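Local structure of aerobactin synthase IucA (Klebsiella pneumoniae subsp. pneumoniae, 5JM8) at residues V423-Q428 against N471-E476; K411-A416 against Y484-N489. The protein probably catalyses an ATP-dependent, magnesium-assisted ligation step in the biosynthesis of the siderophore aerobactin, as a synthetase of the NRPS-independent (NIS) type. All blocks are in the same frame, centred on the assembly; numbering follows the deposited sequence.

Interaction 1 of 2, residues V423-Q428 against N471-E476; sequences VLLAHQ and NVFTRE. With ATP (adenosine-5'-triphosphate), chain I.
The Phe473 ring meets two aliphatic side chains, Val423 within strand 422-424 and Leu425 just past its end. Leu425 CD1 makes the nearest approach, 4.2 Å from Phe473 CE2, while Val423 CG1 stops 4.5 Å from Phe473 CD2. Both methyls approach the ring obliquely, in purely apolar packing. All three residues direct their CB toward the opposite segment, yet the backbones stay well apart, with Val423 CA and Phe473 CA separated by 8.4 Å. The Phe473 chi1 of -91° departs from a staggered value. Val423 is the buried end of this small patch; Leu425 and Phe473 are partly exposed. Beyond Phe473 the chain runs out to solvent at Thr474, the N-cap of helix 475-500, and there a salt bridge joins Arg475 NH1 to Glu476 OE2 at 3.3 Å, its hydrogen bond weak, with the carboxylate oxygen in the guanidinium plane. The other end of 423-428 turns inward to the nucleotide. His427 has its CG anti to the carbonyl carbon (chi1 -68°) and presents one imidazole face to the alpha-phosphate, with His427 CE1 3.0 Å from ATP O2A. The amide of Gln428 comes close to the adenine, Gln428 NE2 lying 3.5 Å from ATP N6. Strand 451-453 and the residue before it bind both segments through backbone hydrogen bonds: Val423 pairs with Ala452, Leu425 with Gly450, and Asn471 and Phe473 with Phe453. Met454 touches Val423 and Phe473, and helix 475-500 adds Leu478 against Val423 and Tyr481 against Leu425.

Interaction 2 of 2, residues K411-A416 against Y484-N489; sequences KPLFTA and YYLLVN. With ATP (adenosine-5'-triphosphate), chain I.
Leu486 reaches across to helix 394-420 with both branches of its side chain. Its CD2 sits over one face of the Phe414 ring, 3.9 Å from the centroid and 25° off the ring normal, a CH-pi contact displaced toward the CE2-CZ side of the ring. The other branch meets Leu413, methyl to methyl, Leu486 CD1 to Leu413 CD1 at 3.7 Å. CG anti to the backbone N (chi1 -173°) points the Leu486 fork at helix 394-420, one methyl for each partner. Leu487 CD1 approaches the same ring at its edge, near the ring plane, 4.4 Å from Phe414 CZ. Phe414 is therefore touched on a face by one leucine and at the rim by the next. All four residues are buried, and the packing is wholly apolar. The helix segments run roughly antiparallel (148°), with axes 12.1 Å apart, so these large side chains bridge the gap. In the next shell Phe414 makes an edge-to-face contact with Phe482 and also touches Leu517, Met520, Cys529 and Leu530 of helices 506-521 and 528-535. Within helix 394-420, Lys411 O accepts from Thr415 N and from Thr415 OG1 (2.8 Å), which arrive from opposite faces of its carbonyl plane. Helix 475-500 widens into a pi-type turn, marked by the bond from Asn489 N to Tyr484 O (2.8 Å). At the last residue of that turn, Asn489 grips the adenine edge with two bonds: Asn489 ND2 donates to ATP N1 at 3.0 Å, and ATP N6 donates to Asn489 OD1 at 3.3 Å. This buried helix-helix interface lies beside the ATP pocket, where a side-chain amide paired with N1 and N6 is consistent with recognition of adenine.

Helix 475-500 serves both contacts: its N-terminal approach enters interaction 1 and its middle enters interaction 2. Helix 394-420 is followed in the chain by strand 422-424, which begins the other first segment. Interaction 2 is fully buried and purely apolar between helices, whereas interaction 1 is smaller, partly buried and lies between loop and strand, with charged residues at its outer end. Their centres lie about 10 Å apart, and the two contacts touch where the His427 and Tyr485 rings pack edge-to-face and Ala426 meets Leu413. Both reach ATP, but only interaction 2 does so through hydrogen bonds; interaction 1 offers close packing alone.

Interaction 1 of 2, residues V423-Q428 against N471-E476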
# COMPACT_ATOMS: atom_id res chain seq x y z
N VAL A 423 -9.92 1.70 38.19
CA VAL A 423 -8.57 2.22 38.28
C VAL A 423 -7.69 1.62 37.19
O VAL A 423 -7.42 0.42 37.19
CB VAL A 423 -7.94 1.93 39.66
CG1 VAL A 423 -6.55 2.53 39.77
CG2 VAL A 423 -8.84 2.46 40.77
N LEU A 424 -7.26 2.46 36.25
CA LEU A 424 -6.26 2.06 35.26
C LEU A 424 -4.97 2.83 35.52
O LEU A 424 -4.88 4.02 35.24
CB LEU A 424 -6.76 2.32 33.83
CG LEU A 424 -8.00 1.55 33.39
CD1 LEU A 424 -8.38 1.92 31.97
CD2 LEU A 424 -7.78 0.05 33.50
N LEU A 425 -3.98 2.13 36.07
CA LEU A 425 -2.70 2.74 36.40
C LEU A 425 -1.88 2.94 35.13
O LEU A 425 -1.12 2.07 34.72
CB LEU A 425 -1.93 1.88 37.40
CG LEU A 425 -2.65 1.65 38.73
CD1 LEU A 425 -1.92 0.62 39.57
CD2 LEU A 425 -2.82 2.95 39.49
N ALA A 426 -2.04 4.11 34.52
CA ALA A 426 -1.46 4.37 33.21
C ALA A 426 -0.03 4.88 33.29
O ALA A 426 0.21 6.06 33.53
CB ALA A 426 -2.33 5.37 32.48
N HIS A 427 0.92 3.98 33.06
CA HIS A 427 2.31 4.37 32.86
C HIS A 427 2.42 5.28 31.65
O HIS A 427 1.47 5.47 30.90
CB HIS A 427 3.23 3.17 32.63
CG HIS A 427 3.40 2.28 33.82
ND1 HIS A 427 2.65 1.14 34.02
CD2 HIS A 427 4.26 2.35 34.86
CE1 HIS A 427 3.04 0.56 35.14
NE2 HIS A 427 4.01 1.27 35.67
N GLN A 428 3.62 5.81 31.46
CA GLN A 428 3.98 6.43 30.20
C GLN A 428 4.14 5.35 29.12
O GLN A 428 4.21 5.65 27.93
CB GLN A 428 5.28 7.19 30.37
CG GLN A 428 5.48 8.28 29.37
CD GLN A 428 6.79 9.02 29.59
OE1 GLN A 428 7.23 9.76 28.73
NE2 GLN A 428 7.41 8.82 30.76
N ASN A 471 -7.86 -7.56 43.02
CA ASN A 471 -7.37 -6.24 42.63
C ASN A 471 -8.38 -5.15 43.00
O ASN A 471 -8.83 -4.38 42.15
CB ASN A 471 -7.04 -6.19 41.14
CG ASN A 471 -8.13 -6.76 40.27
OD1 ASN A 471 -8.95 -7.56 40.72
ND2 ASN A 471 -8.15 -6.37 39.00
N VAL A 472 -8.75 -5.11 44.28
CA VAL A 472 -9.53 -4.02 44.83
C VAL A 472 -8.60 -3.08 45.60
O VAL A 472 -7.71 -3.53 46.31
CB VAL A 472 -10.65 -4.51 45.78
CG1 VAL A 472 -11.78 -5.16 44.99
CG2 VAL A 472 -10.10 -5.47 46.83
N PHE A 473 -8.82 -1.78 45.44
CA PHE A 473 -7.97 -0.77 46.06
C PHE A 473 -8.70 0.02 47.14
O PHE A 473 -9.88 0.35 47.00
CB PHE A 473 -7.43 0.20 45.01
CG PHE A 473 -6.11 -0.20 44.41
CD1 PHE A 473 -5.61 -1.49 44.56
CD2 PHE A 473 -5.36 0.72 43.70
CE1 PHE A 473 -4.39 -1.85 44.01
CE2 PHE A 473 -4.14 0.36 43.14
CZ PHE A 473 -3.66 -0.92 43.30
N THR A 474 -7.99 0.32 48.22
CA THR A 474 -8.48 1.24 49.22
C THR A 474 -8.28 2.66 48.72
O THR A 474 -7.63 2.88 47.69
CB THR A 474 -7.75 1.08 50.57
OG1 THR A 474 -6.37 1.43 50.41
CG2 THR A 474 -7.86 -0.36 51.07
N ARG A 475 -8.84 3.62 49.44
CA ARG A 475 -8.67 5.02 49.13
C ARG A 475 -7.19 5.41 49.16
O ARG A 475 -6.68 6.00 48.22
CB ARG A 475 -9.47 5.88 50.11
CG ARG A 475 -9.47 7.36 49.80
CD ARG A 475 -10.39 8.10 50.76
NE ARG A 475 -10.36 9.54 50.57
CZ ARG A 475 -9.48 10.36 51.15
NH1 ARG A 475 -8.55 9.88 51.96
NH2 ARG A 475 -9.53 11.66 50.91
N GLU A 476 -6.51 5.04 50.24
CA GLU A 476 -5.11 5.40 50.43
C GLU A 476 -4.21 4.82 49.34
O GLU A 476 -3.25 5.46 48.91
CB GLU A 476 -4.63 4.95 51.81
CG GLU A 476 -5.46 5.48 52.97
CD GLU A 476 -5.70 6.98 52.90
OE1 GLU A 476 -4.80 7.72 52.44
OE2 GLU A 476 -6.80 7.42 53.31
PG ATP I . 2.96 -4.74 28.84
O1G ATP I . 3.37 -5.50 27.61
O2G ATP I . 2.61 -3.30 28.57
O3G ATP I . 1.94 -5.46 29.69
PB ATP I . 4.50 -4.91 31.30
O1B ATP I . 5.86 -5.52 31.51
O2B ATP I . 3.28 -5.59 31.87
O3B ATP I . 4.32 -4.62 29.72
PA ATP I . 5.09 -2.93 33.29
O1A ATP I . 4.97 -4.09 34.24
O2A ATP I . 4.43 -1.62 33.62
O3A ATP I . 4.55 -3.39 31.84
O5' ATP I . 6.64 -2.61 32.99
C5' ATP I . 6.94 -1.55 32.09
C4' ATP I . 8.23 -1.81 31.32
O4' ATP I . 8.49 -0.68 30.49
C3' ATP I . 9.44 -1.99 32.23
O3' ATP I . 10.16 -3.17 31.85
C2' ATP I . 10.29 -0.75 32.04
O2' ATP I . 11.68 -1.06 31.93
C1' ATP I . 9.79 -0.14 30.74
N9 ATP I . 9.70 1.34 30.82
C8 ATP I . 10.37 2.17 30.01
N7 ATP I . 10.10 3.46 30.32
C5 ATP I . 9.23 3.46 31.35
C6 ATP I . 8.54 4.48 32.15
N6 ATP I . 8.74 5.79 31.89
N1 ATP I . 7.71 4.05 33.14
C2 ATP I . 7.52 2.75 33.39
N3 ATP I . 8.12 1.77 32.69
C4 ATP I . 8.97 2.05 31.68

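Interaction 2 of 2, residues K411-A416 against Y484-N489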
# COMPACT_ATOMS: atom_id res chain seq x y z
N LYS A 411 -8.76 12.77 30.77
CA LYS A 411 -10.19 12.84 31.03
C LYS A 411 -10.84 11.46 31.19
O LYS A 411 -11.49 11.20 32.20
CB LYS A 411 -10.90 13.64 29.93
CG LYS A 411 -12.34 14.01 30.26
CD LYS A 411 -12.93 14.93 29.21
N PRO A 412 -10.67 10.57 30.20
CA PRO A 412 -11.29 9.25 30.38
C PRO A 412 -10.77 8.47 31.58
O PRO A 412 -11.53 7.71 32.18
CB PRO A 412 -10.95 8.52 29.08
CG PRO A 412 -9.80 9.27 28.49
CD PRO A 412 -10.01 10.69 28.89
N LEU A 413 -9.51 8.67 31.93
CA LEU A 413 -8.89 7.89 33.01
C LEU A 413 -9.30 8.37 34.40
O LEU A 413 -9.56 7.55 35.28
CB LEU A 413 -7.37 7.94 32.87
CG LEU A 413 -6.79 7.21 31.66
CD1 LEU A 413 -5.32 7.55 31.47
CD2 LEU A 413 -6.97 5.70 31.79
N PHE A 414 -9.36 9.68 34.60
CA PHE A 414 -9.82 10.24 35.86
C PHE A 414 -11.32 10.03 36.06
O PHE A 414 -11.79 9.90 37.18
CB PHE A 414 -9.50 11.74 35.94
CG PHE A 414 -8.09 12.05 36.35
CD1 PHE A 414 -7.69 11.91 37.67
CD2 PHE A 414 -7.18 12.52 35.42
CE1 PHE A 414 -6.39 12.21 38.04
CE2 PHE A 414 -5.88 12.82 35.79
CZ PHE A 414 -5.49 12.66 37.10
N THR A 415 -12.05 10.01 34.95
CA THR A 415 -13.51 9.84 34.99
C THR A 415 -13.89 8.38 35.22
O THR A 415 -14.88 8.09 35.90
CB THR A 415 -14.17 10.32 33.69
OG1 THR A 415 -13.88 11.71 33.48
CG2 THR A 415 -15.68 10.13 33.75
N ALA A 416 -13.11 7.47 34.66
CA ALA A 416 -13.35 6.04 34.83
C ALA A 416 -13.23 5.64 36.30
O ALA A 416 -13.97 4.77 36.77
CB ALA A 416 -12.37 5.24 33.99
N TYR A 484 0.88 9.27 40.90
CA TYR A 484 2.27 9.03 40.50
C TYR A 484 2.34 8.64 39.03
O TYR A 484 2.97 9.32 38.22
CB TYR A 484 2.92 7.93 41.34
CG TYR A 484 4.18 7.36 40.72
CD1 TYR A 484 5.32 8.15 40.57
CD2 TYR A 484 4.23 6.04 40.28
CE1 TYR A 484 6.48 7.63 40.00
CE2 TYR A 484 5.39 5.52 39.72
CZ TYR A 484 6.50 6.32 39.58
OH TYR A 484 7.63 5.79 39.01
N TYR A 485 1.68 7.53 38.70
CA TYR A 485 1.73 7.00 37.34
C TYR A 485 1.22 7.99 36.30
O TYR A 485 1.82 8.13 35.24
CB TYR A 485 0.92 5.71 37.25
CG TYR A 485 1.53 4.54 38.00
CD1 TYR A 485 2.58 3.81 37.45
CD2 TYR A 485 1.06 4.16 39.25
CE1 TYR A 485 3.14 2.75 38.13
CE2 TYR A 485 1.61 3.10 39.93
CZ TYR A 485 2.65 2.40 39.37
OH TYR A 485 3.21 1.34 40.05
N LEU A 486 0.14 8.69 36.62
CA LEU A 486 -0.62 9.42 35.60
C LEU A 486 -0.22 10.89 35.45
O LEU A 486 -0.53 11.50 34.44
CB LEU A 486 -2.11 9.31 35.90
CG LEU A 486 -3.08 9.88 34.86
CD1 LEU A 486 -2.79 9.35 33.46
CD2 LEU A 486 -4.51 9.58 35.25
N LEU A 487 0.46 11.44 36.45
CA LEU A 487 0.91 12.83 36.38
C LEU A 487 2.43 12.95 36.43
O LEU A 487 3.03 13.65 35.62
CB LEU A 487 0.29 13.66 37.50
CG LEU A 487 -1.20 13.98 37.33
CD1 LEU A 487 -1.80 14.41 38.64
CD2 LEU A 487 -1.40 15.05 36.26
N VAL A 488 3.04 12.27 37.39
CA VAL A 488 4.50 12.31 37.53
C VAL A 488 5.14 11.49 36.41
O VAL A 488 5.90 12.02 35.61
CB VAL A 488 4.96 11.77 38.90
CG1 VAL A 488 6.49 11.77 38.99
CG2 VAL A 488 4.36 12.58 40.03
N ASN A 489 4.82 10.20 36.37
CA ASN A 489 5.40 9.31 35.37
C ASN A 489 4.56 9.25 34.10
O ASN A 489 4.23 8.17 33.60
CB ASN A 489 5.57 7.90 35.96
CG ASN A 489 6.42 7.00 35.08
OD1 ASN A 489 7.18 7.48 34.24
ND2 ASN A 489 6.30 5.69 35.27
PG ATP I . 2.96 -4.74 28.84
O1G ATP I . 3.37 -5.50 27.61
O2G ATP I . 2.61 -3.30 28.57
O3G ATP I . 1.94 -5.46 29.69
PB ATP I . 4.50 -4.91 31.30
O1B ATP I . 5.86 -5.52 31.51
O2B ATP I . 3.28 -5.59 31.87
O3B ATP I . 4.32 -4.62 29.72
PA ATP I . 5.09 -2.93 33.29
O1A ATP I . 4.97 -4.09 34.24
O2A ATP I . 4.43 -1.62 33.62
O3A ATP I . 4.55 -3.39 31.84
O5' ATP I . 6.64 -2.61 32.99
C5' ATP I . 6.94 -1.55 32.09
C4' ATP I . 8.23 -1.81 31.32
O4' ATP I . 8.49 -0.68 30.49
C3' ATP I . 9.44 -1.99 32.23
O3' ATP I . 10.16 -3.17 31.85
C2' ATP I . 10.29 -0.75 32.04
O2' ATP I . 11.68 -1.06 31.93
C1' ATP I . 9.79 -0.14 30.74
N9 ATP I . 9.70 1.34 30.82
C8 ATP I . 10.37 2.17 30.01
N7 ATP I . 10.10 3.46 30.32
C5 ATP I . 9.23 3.46 31.35
C6 ATP I . 8.54 4.48 32.15
N6 ATP I . 8.74 5.79 31.89
N1 ATP I . 7.71 4.05 33.14
C2 ATP I . 7.52 2.75 33.39
N3 ATP I . 8.12 1.77 32.69
C4 ATP I . 8.97 2.05 31.68